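Long-range contact in metallophosphoesterase TT1561-like domain-containing protein (Aquifex aeolicus, PDB 2YVT), which is of unknown function but probably hydrolyses phosphoester bonds with the help of bound metal ions, like calcineurin-type phosphoesterases: residues Gly40-Tyr52 and Val66-Leu78. Residues are numbered along the deposited sequence; the frame is centred on the assembly and turned at random.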
loop_
_atom_site.group_PDB
_atom_site.type_symbol
_atom_site.label_atom_id
_atom_site.label_comp_id
_atom_site.label_asym_id
_atom_site.label_seq_id
_atom_site.Cartn_x
_atom_site.Cartn_y
_atom_site.Cartn_z
ATOM N N GLY A 40 -1.622 -2.306 1.079
ATOM C CA GLY A 40 -1.604 -3.470 1.949
ATOM C C GLY A 40 -1.704 -3.078 3.423
ATOM O O GLY A 40 -1.717 -1.894 3.760
ATOM N N ASN A 41 -1.763 -4.057 4.320
ATOM C CA ASN A 41 -1.702 -5.471 4.000
ATOM C C ASN A 41 -2.945 -6.024 3.339
ATOM O O ASN A 41 -4.068 -5.758 3.781
ATOM C CB ASN A 41 -1.453 -6.239 5.289
ATOM C CG ASN A 41 -0.180 -5.796 5.957
ATOM O OD1 ASN A 41 -0.178 -5.179 7.054
ATOM N ND2 ASN A 41 0.913 -6.039 5.278
ATOM N N ILE A 42 -2.727 -6.799 2.280
ATOM C CA ILE A 42 -3.803 -7.560 1.647
ATOM C C ILE A 42 -4.079 -8.820 2.465
ATOM O O ILE A 42 -5.228 -9.117 2.798
ATOM C CB ILE A 42 -3.468 -7.924 0.188
ATOM C CG1 ILE A 42 -3.326 -6.646 -0.644
ATOM C CG2 ILE A 42 -4.551 -8.841 -0.397
ATOM C CD1 ILE A 42 -2.466 -6.782 -1.867
ATOM N N LEU A 43 -3.007 -9.536 2.791
ATOM C CA LEU A 43 -3.077 -10.775 3.574
ATOM C C LEU A 43 -2.867 -10.558 5.064
ATOM O O LEU A 43 -2.295 -9.554 5.489
ATOM C CB LEU A 43 -1.994 -11.742 3.101
ATOM C CG LEU A 43 -2.035 -12.163 1.635
ATOM C CD1 LEU A 43 -0.871 -13.096 1.338
ATOM C CD2 LEU A 43 -3.375 -12.820 1.289
ATOM N N LYS A 44 -3.335 -11.524 5.850
ATOM C CA LYS A 44 -2.941 -11.624 7.247
ATOM C C LYS A 44 -1.560 -12.288 7.316
ATOM O O LYS A 44 -0.596 -11.665 7.761
ATOM C CB LYS A 44 -3.972 -12.412 8.044
ATOM C CG LYS A 44 -5.355 -11.790 8.084
ATOM C CD LYS A 44 -6.089 -12.298 9.320
ATOM C CE LYS A 44 -7.424 -12.890 8.981
ATOM N NZ LYS A 44 -7.999 -13.536 10.200
ATOM N N ASN A 45 -1.479 -13.546 6.866
ATOM C CA ASN A 45 -0.209 -14.252 6.660
ATOM C C ASN A 45 0.639 -14.307 7.931
ATOM O O ASN A 45 1.857 -14.097 7.899
ATOM C CB ASN A 45 0.571 -13.588 5.508
ATOM C CG ASN A 45 1.375 -14.579 4.671
ATOM O OD1 ASN A 45 1.310 -15.799 4.860
ATOM N ND2 ASN A 45 2.126 -14.043 3.708
ATOM N N GLU A 46 -0.017 -14.599 9.054
ATOM C CA GLU A 46 0.613 -14.494 10.369
ATOM C C GLU A 46 1.726 -15.512 10.598
ATOM O O GLU A 46 2.747 -15.191 11.214
ATOM C CB GLU A 46 -0.449 -14.631 11.460
ATOM C CG GLU A 46 -1.444 -13.483 11.490
ATOM C CD GLU A 46 -2.455 -13.608 12.616
ATOM O OE1 GLU A 46 -2.055 -13.989 13.744
ATOM O OE2 GLU A 46 -3.652 -13.320 12.370
ATOM N N ALA A 47 1.528 -16.730 10.098
ATOM C CA ALA A 47 2.483 -17.809 10.325
ATOM C C ALA A 47 3.841 -17.485 9.719
ATOM O O ALA A 47 4.880 -17.716 10.339
ATOM C CB ALA A 47 1.950 -19.116 9.782
ATOM N N LEU A 48 3.842 -16.932 8.508
ATOM C CA LEU A 48 5.118 -16.608 7.875
ATOM C C LEU A 48 5.865 -15.548 8.672
ATOM O O LEU A 48 7.074 -15.660 8.886
ATOM C CB LEU A 48 4.923 -16.152 6.422
ATOM C CG LEU A 48 5.049 -17.231 5.343
ATOM C CD1 LEU A 48 3.958 -18.277 5.499
ATOM C CD2 LEU A 48 4.987 -16.596 3.959
ATOM N N GLU A 49 5.147 -14.510 9.102
ATOM C CA GLU A 49 5.779 -13.422 9.827
ATOM C C GLU A 49 6.341 -13.919 11.151
ATOM O O GLU A 49 7.468 -13.582 11.506
ATOM C CB GLU A 49 4.806 -12.273 10.073
ATOM C CG GLU A 49 5.443 -11.135 10.832
ATOM C CD GLU A 49 4.612 -9.878 10.808
ATOM O OE1 GLU A 49 3.362 -9.968 10.821
ATOM O OE2 GLU A 49 5.226 -8.795 10.780
ATOM N N LYS A 50 5.562 -14.732 11.859
ATOM C CA LYS A 50 6.002 -15.251 13.151
ATOM C C LYS A 50 7.246 -16.120 13.014
ATOM O O LYS A 50 8.160 -16.005 13.826
ATOM C CB LYS A 50 4.889 -16.033 13.849
ATOM C CG LYS A 50 3.790 -15.162 14.446
ATOM C CD LYS A 50 2.773 -16.014 15.191
ATOM C CE LYS A 50 1.569 -15.193 15.626
ATOM N NZ LYS A 50 1.876 -14.324 16.796
ATOM N N GLU A 51 7.296 -16.964 11.982
ATOM C CA GLU A 51 8.481 -17.807 11.787
ATOM C C GLU A 51 9.721 -16.956 11.528
ATOM O O GLU A 51 10.784 -17.200 12.102
ATOM C CB GLU A 51 8.282 -18.846 10.678
ATOM C CG GLU A 51 9.585 -19.517 10.208
ATOM C CD GLU A 51 10.353 -20.251 11.314
ATOM O OE1 GLU A 51 9.744 -20.668 12.332
ATOM O OE2 GLU A 51 11.583 -20.419 11.148
ATOM N N TYR A 52 9.574 -15.951 10.667
ATOM C CA TYR A 52 10.661 -15.028 10.376
ATOM C C TYR A 52 11.170 -14.327 11.639
ATOM O O TYR A 52 12.377 -14.313 11.900
ATOM C CB TYR A 52 10.204 -14.006 9.336
ATOM C CG TYR A 52 11.208 -12.913 9.065
ATOM C CD1 TYR A 52 12.291 -13.127 8.211
ATOM C CD2 TYR A 52 11.080 -11.663 9.669
ATOM C CE1 TYR A 52 13.210 -12.119 7.960
ATOM C CE2 TYR A 52 11.997 -10.651 9.426
ATOM C CZ TYR A 52 13.062 -10.890 8.575
ATOM O OH TYR A 52 13.970 -9.879 8.332
ATOM N N VAL A 66 7.682 -23.452 6.417
ATOM C CA VAL A 66 6.535 -22.607 6.786
ATOM C C VAL A 66 5.962 -21.879 5.561
ATOM O O VAL A 66 4.741 -21.763 5.410
ATOM C CB VAL A 66 6.894 -21.615 7.930
ATOM C CG1 VAL A 66 5.732 -20.682 8.230
ATOM C CG2 VAL A 66 7.268 -22.387 9.189
ATOM N N ILE A 67 6.844 -21.412 4.677
ATOM C CA ILE A 67 6.390 -20.809 3.425
ATOM C C ILE A 67 5.658 -21.851 2.588
ATOM O O ILE A 67 4.520 -21.651 2.172
ATOM C CB ILE A 67 7.564 -20.223 2.601
ATOM C CG1 ILE A 67 8.247 -19.089 3.373
ATOM C CG2 ILE A 67 7.077 -19.743 1.233
ATOM C CD1 ILE A 67 9.543 -18.593 2.748
ATOM N N HIS A 68 6.311 -22.986 2.368
ATOM C CA HIS A 68 5.764 -23.992 1.475
ATOM C C HIS A 68 4.392 -24.499 1.934
ATOM O O HIS A 68 3.483 -24.654 1.114
ATOM C CB HIS A 68 6.776 -25.125 1.281
ATOM C CG HIS A 68 8.109 -24.654 0.784
ATOM N ND1 HIS A 68 9.293 -25.256 1.146
ATOM C CD2 HIS A 68 8.445 -23.627 -0.035
ATOM C CE1 HIS A 68 10.302 -24.626 0.570
ATOM N NE2 HIS A 68 9.815 -23.633 -0.152
ATOM N N GLU A 69 4.223 -24.693 3.243
ATOM C CA GLU A 69 2.963 -25.222 3.770
ATOM C C GLU A 69 1.822 -24.200 3.768
ATOM O O GLU A 69 0.650 -24.564 3.909
ATOM C CB GLU A 69 3.156 -25.860 5.153
ATOM C CG GLU A 69 3.449 -24.904 6.299
ATOM C CD GLU A 69 4.095 -25.604 7.491
ATOM O OE1 GLU A 69 4.435 -24.914 8.472
ATOM O OE2 GLU A 69 4.261 -26.841 7.446
ATOM N N ASN A 70 2.170 -22.930 3.578
ATOM C CA ASN A 70 1.170 -21.863 3.512
ATOM C C ASN A 70 0.914 -21.337 2.098
ATOM O O ASN A 70 0.040 -20.495 1.899
ATOM C CB ASN A 70 1.553 -20.723 4.468
ATOM C CG ASN A 70 1.286 -21.070 5.920
ATOM O OD1 ASN A 70 2.206 -21.376 6.683
ATOM N ND2 ASN A 70 0.019 -21.051 6.306
ATOM N N GLU A 71 1.658 -21.844 1.115
ATOM C CA GLU A 71 1.546 -21.358 -0.261
ATOM C C GLU A 71 0.149 -21.500 -0.849
ATOM O O GLU A 71 -0.324 -20.587 -1.521
ATOM C CB GLU A 71 2.577 -22.024 -1.179
ATOM C CG GLU A 71 3.967 -21.452 -1.034
ATOM C CD GLU A 71 4.982 -22.133 -1.928
ATOM O OE1 GLU A 71 4.574 -22.864 -2.860
ATOM O OE2 GLU A 71 6.192 -21.927 -1.701
ATOM N N HIS A 72 -0.517 -22.633 -0.603
ATOM C CA HIS A 72 -1.856 -22.826 -1.144
ATOM C C HIS A 72 -2.824 -21.740 -0.656
ATOM O O HIS A 72 -3.555 -21.148 -1.468
ATOM C CB HIS A 72 -2.395 -24.226 -0.834
ATOM C CG HIS A 72 -3.715 -24.507 -1.482
ATOM N ND1 HIS A 72 -4.916 -24.281 -0.846
ATOM C CD2 HIS A 72 -4.025 -24.957 -2.721
ATOM C CE1 HIS A 72 -5.910 -24.598 -1.657
ATOM N NE2 HIS A 72 -5.396 -25.008 -2.803
ATOM N N TYR A 73 -2.803 -21.474 0.654
ATOM C CA TYR A 73 -3.615 -20.404 1.269
ATOM C C TYR A 73 -3.278 -19.029 0.683
ATOM O O TYR A 73 -4.177 -18.258 0.330
ATOM C CB TYR A 73 -3.459 -20.398 2.805
ATOM C CG TYR A 73 -3.419 -19.010 3.443
ATOM C CD1 TYR A 73 -4.581 -18.248 3.589
ATOM C CD2 TYR A 73 -2.213 -18.468 3.906
ATOM C CE1 TYR A 73 -4.547 -16.976 4.168
ATOM C CE2 TYR A 73 -2.161 -17.186 4.491
ATOM C CZ TYR A 73 -3.333 -16.454 4.615
ATOM O OH TYR A 73 -3.299 -15.202 5.195
ATOM N N ILE A 74 -1.986 -18.731 0.570
ATOM C CA ILE A 74 -1.546 -17.415 0.075
ATOM C C ILE A 74 -2.035 -17.198 -1.355
ATOM O O ILE A 74 -2.616 -16.158 -1.681
ATOM C CB ILE A 74 -0.000 -17.267 0.154
ATOM C CG1 ILE A 74 0.466 -17.222 1.610
ATOM C CG2 ILE A 74 0.488 -16.031 -0.623
ATOM C CD1 ILE A 74 1.957 -17.449 1.770
ATOM N N ILE A 75 -1.827 -18.199 -2.203
ATOM C CA ILE A 75 -2.242 -18.113 -3.605
ATOM C C ILE A 75 -3.760 -17.983 -3.768
ATOM O O ILE A 75 -4.246 -17.130 -4.519
ATOM C CB ILE A 75 -1.715 -19.323 -4.413
ATOM C CG1 ILE A 75 -0.184 -19.265 -4.481
ATOM C CG2 ILE A 75 -2.331 -19.331 -5.807
ATOM C CD1 ILE A 75 0.476 -20.594 -4.824
ATOM N N GLU A 76 -4.507 -18.832 -3.073
ATOM C CA GLU A 76 -5.966 -18.822 -3.159
ATOM C C GLU A 76 -6.520 -17.472 -2.697
ATOM O O GLU A 76 -7.436 -16.908 -3.310
ATOM C CB GLU A 76 -6.529 -19.957 -2.296
ATOM C CG GLU A 76 -8.024 -20.207 -2.428
ATOM C CD GLU A 76 -8.475 -21.486 -1.716
ATOM O OE1 GLU A 76 -7.746 -21.978 -0.830
ATOM O OE2 GLU A 76 -9.563 -22.003 -2.050
ATOM N N THR A 77 -5.952 -16.951 -1.612
ATOM C CA THR A 77 -6.449 -15.712 -1.026
ATOM C C THR A 77 -6.095 -14.515 -1.910
ATOM O O THR A 77 -6.925 -13.637 -2.130
ATOM C CB THR A 77 -5.924 -15.530 0.405
ATOM O OG1 THR A 77 -6.231 -16.704 1.162
ATOM C CG2 THR A 77 -6.567 -14.315 1.083
ATOM N N LEU A 78 -4.881 -14.499 -2.451
ATOM C CA LEU A 78 -4.506 -13.427 -3.383
ATOM C C LEU A 78 -5.340 -13.456 -4.659
ATOM O O LEU A 78 -5.778 -12.407 -5.151
ATOM C CB LEU A 78 -3.019 -13.497 -3.726
ATOM C CG LEU A 78 -2.054 -13.064 -2.622
ATOM C CD1 LEU A 78 -0.616 -13.357 -3.052
ATOM C CD2 LEU A 78 -2.237 -11.597 -2.255
#
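Leu48 is the knob of this contact: it fills a hollow of the helix in Val66-Leu78 walled by Val66, Ile67, Asn70 and Ile74. Its chi1 (-94°), well off a staggered position, brings the tip nearer that helix; CD1 lies 3.6 Å from Asn70 CB while CD2 meets Ile74 CD1 tip to tip at 3.8 Å. The short helical segments run nearly antiparallel, at 165° with axes 9.5 Å apart; both helices belong to the beta-alpha-beta connection between neighbouring parallel strands 35-39 and 91-95. Toward one end, Val66 spreads its methyls against Glu51, whose CG lies 3.8 Å from Val66 CG2; the Glu51 carboxylate turns to Arg60 in a salt bridge. Toward the other, the loop before helix 46-57 supplies a second bump, Leu43. Its CD2 presses on Thr77 CG2 at 3.5 Å, and its CD1 meets Ile74 CG2, the two side chains crossing at about a right angle, so Ile74 fills the middle between both bumps. Thr77 can offer that methyl because its hydroxyl turns back to Tyr73 O. Ile42 CG2 extends the apolar patch onto Leu78 CD2. Tyr73 stands beside this row, its ring edge toward Asn45 OD1, with Asn45 ND2 held by Asn99 O; its OH takes a bent bond from Asn45 N (3.0 Å, 143° at the hydrogen). Glu16 bonds the same hydroxyl and Lys44 N. A phenylalanine here would probably leave Asn45 N and Glu16 without their shared hydroxyl. Apolar side chains of loop and helix thus pack on helix 65-86, while that hydroxyl satisfies a backbone N-H and helps fix the loop where helix 46-57 starts.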